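Local coordinates for protein putative mandelate racemase (Bordetella bronchiseptica, PDB 3OZY) that is of unknown function but belongs to the magnesium-dependent enolase superfamily and probably acts on acid sugars, at residues D234-G237 and H238-L241. Sequence-based numbering, arbitrary orientation.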
ATOM      1  N   ASP A 234       9.428   1.565 -10.584  1.00  7.22           N
ATOM      2  CA  ASP A 234       9.906   1.645 -11.961  1.00  7.06           C
ATOM      3  C   ASP A 234      10.140   0.239 -12.528  1.00  5.52           C
ATOM      4  O   ASP A 234      11.278  -0.246 -12.590  1.00  6.18           O
ATOM      5  CB  ASP A 234      11.195   2.468 -12.014  1.00  7.03           C
ATOM      6  CG  ASP A 234      11.710   2.638 -13.416  1.00  6.52           C
ATOM      7  OD1 ASP A 234      10.984   2.257 -14.364  1.00  7.47           O
ATOM      8  OD2 ASP A 234      12.835   3.162 -13.577  1.00  7.53           O
ATOM      9  N   ILE A 235       9.063  -0.431 -12.927  1.00  6.32           N
ATOM     10  CA  ILE A 235       9.188  -1.785 -13.458  1.00  7.37           C
ATOM     11  C   ILE A 235      10.032  -1.824 -14.738  1.00  7.20           C
ATOM     12  O   ILE A 235      10.907  -2.688 -14.901  1.00  7.34           O
ATOM     13  CB  ILE A 235       7.804  -2.424 -13.694  1.00  6.47           C
ATOM     14  CG1 ILE A 235       7.047  -2.519 -12.362  1.00  8.22           C
ATOM     15  CG2 ILE A 235       7.960  -3.810 -14.296  1.00 10.34           C
ATOM     16  CD1 ILE A 235       5.634  -3.092 -12.474  1.00  8.91           C
ATOM     17  N   GLU A 236       9.780  -0.885 -15.644  1.00  7.60           N
ATOM     18  CA  GLU A 236      10.500  -0.843 -16.914  1.00  8.37           C
ATOM     19  C   GLU A 236      12.015  -0.685 -16.727  1.00  6.99           C
ATOM     20  O   GLU A 236      12.805  -1.281 -17.469  1.00  7.95           O
ATOM     21  CB  GLU A 236       9.935   0.276 -17.800  1.00  9.33           C
ATOM     22  CG  GLU A 236      10.745   0.623 -19.054  1.00 11.22           C
ATOM     23  CD  GLU A 236      10.744  -0.463 -20.118  1.00 15.63           C
ATOM     24  OE1 GLU A 236      10.177  -1.550 -19.888  1.00 14.44           O
ATOM     25  OE2 GLU A 236      11.329  -0.226 -21.198  1.00 16.52           O
ATOM     26  N   GLY A 237      12.425   0.101 -15.736  1.00  6.73           N
ATOM     27  CA  GLY A 237      13.843   0.238 -15.445  1.00  7.20           C
ATOM     28  C   GLY A 237      14.493  -1.091 -15.115  1.00  6.41           C
ATOM     29  O   GLY A 237      15.637  -1.350 -15.506  1.00  7.21           O
ATOM     30  N   HIS A 238      13.779  -1.940 -14.383  1.00  6.24           N
ATOM     31  CA  HIS A 238      14.317  -3.249 -14.033  1.00  7.69           C
ATOM     32  C   HIS A 238      14.430  -4.124 -15.281  1.00  6.84           C
ATOM     33  O   HIS A 238      15.389  -4.885 -15.439  1.00  7.43           O
ATOM     34  CB  HIS A 238      13.437  -3.921 -12.971  1.00  6.40           C
ATOM     35  CG  HIS A 238      13.530  -3.301 -11.604  1.00  6.90           C
ATOM     36  ND1 HIS A 238      12.848  -2.154 -11.253  1.00  5.90           N
ATOM     37  CD2 HIS A 238      14.193  -3.695 -10.488  1.00  7.18           C
ATOM     38  CE1 HIS A 238      13.098  -1.861  -9.986  1.00  5.78           C
ATOM     39  NE2 HIS A 238      13.906  -2.785  -9.497  1.00  7.40           N
ATOM     40  N   ARG A 239      13.453  -4.012 -16.182  1.00  7.54           N
ATOM     41  CA  ARG A 239      13.544  -4.729 -17.449  1.00  6.97           C
ATOM     42  C   ARG A 239      14.788  -4.292 -18.222  1.00  6.89           C
ATOM     43  O   ARG A 239      15.506  -5.125 -18.775  1.00  7.50           O
ATOM     44  CB  ARG A 239      12.294  -4.528 -18.309  1.00  7.57           C
ATOM     45  CG  ARG A 239      12.328  -5.382 -19.589  1.00  9.70           C
ATOM     46  CD  ARG A 239      11.310  -4.914 -20.635  1.00 10.33           C
ATOM     47  NE  ARG A 239      11.671  -3.617 -21.189  1.00 11.66           N
ATOM     48  CZ  ARG A 239      12.687  -3.412 -22.024  1.00 16.14           C
ATOM     49  NH1 ARG A 239      13.453  -4.426 -22.420  1.00 17.27           N
ATOM     50  NH2 ARG A 239      12.939  -2.185 -22.464  1.00 17.58           N
ATOM     51  N   ILE A 240      15.043  -2.988 -18.252  1.00  7.05           N
ATOM     52  CA  ILE A 240      16.214  -2.467 -18.950  1.00  7.50           C
ATOM     53  C   ILE A 240      17.501  -3.073 -18.386  1.00  7.16           C
ATOM     54  O   ILE A 240      18.394  -3.477 -19.139  1.00  7.46           O
ATOM     55  CB  ILE A 240      16.239  -0.932 -18.889  1.00  7.26           C
ATOM     56  CG1 ILE A 240      15.085  -0.373 -19.730  1.00  8.62           C
ATOM     57  CG2 ILE A 240      17.583  -0.387 -19.389  1.00 10.51           C
ATOM     58  CD1 ILE A 240      14.800   1.100 -19.526  1.00 10.82           C
ATOM     59  N   LEU A 241      17.599  -3.157 -17.065  1.00  6.33           N
ATOM     60  CA  LEU A 241      18.784  -3.755 -16.443  1.00  7.02           C
ATOM     61  C   LEU A 241      18.920  -5.231 -16.810  1.00  6.86           C
ATOM     62  O   LEU A 241      19.993  -5.698 -17.181  1.00  7.55           O
ATOM     63  CB  LEU A 241      18.740  -3.598 -14.924  1.00  6.76           C
ATOM     64  CG  LEU A 241      18.818  -2.166 -14.403  1.00  7.08           C
ATOM     65  CD1 LEU A 241      18.567  -2.125 -12.896  1.00  7.70           C
ATOM     66  CD2 LEU A 241      20.179  -1.569 -14.742  1.00  8.61           C
TER
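E236 and R239, one turn apart (i, i+3) near the start of helix 235-242, form a two-pronged salt bridge in the (beta/alpha) barrel of this enolase-superfamily protein, where this helix links strands 225-227 and 249-252 as a beta-alpha-beta crossover. R239 grips side-on: NE gives a hydrogen bond to E236 OE1 (2.9 Å) and NH2 another to E236 OE2 (2.8 Å), each oxygen met on its syn side but from well out of the carboxylate plane. Both oxygens lie near the guanidinium plane, but the carboxylate is turned 41° from it. The two side chains run side by side; a bend at chi2 (69°) in E236 and one at chi3 (69°) in R239 bring their ends together. R267 of the second subunit adds a long, weak ion pair to E236 OE1.

D234 is the N-cap. Its OD1 accepts from G237 N at 2.9 Å, approached from above the carboxylate plane, while OD2 forms a salt bridge with R208 of helix 208-220. The D234 backbone serves the same turn: H238 ND1 donates to D234 O (2.8 Å) in a nearly straight bond, the oxygen lying in the imidazole plane, so D234 binds the first turn through both its side chain and its carbonyl. Beyond the cap, regular helical bonds run from R239 N to I235 O, I240 N to E236 O and L241 N to G237 O.

H238 and L241 pack on I250 of strand 249-252, while the H238 ring meets Y265 of helix 258-267 edge-to-face. I240 crosses the E236 side chain at about a right angle, with I240 CD1 4.1 Å from E236 CG and I240 CG1 3.3 Å from E236 O.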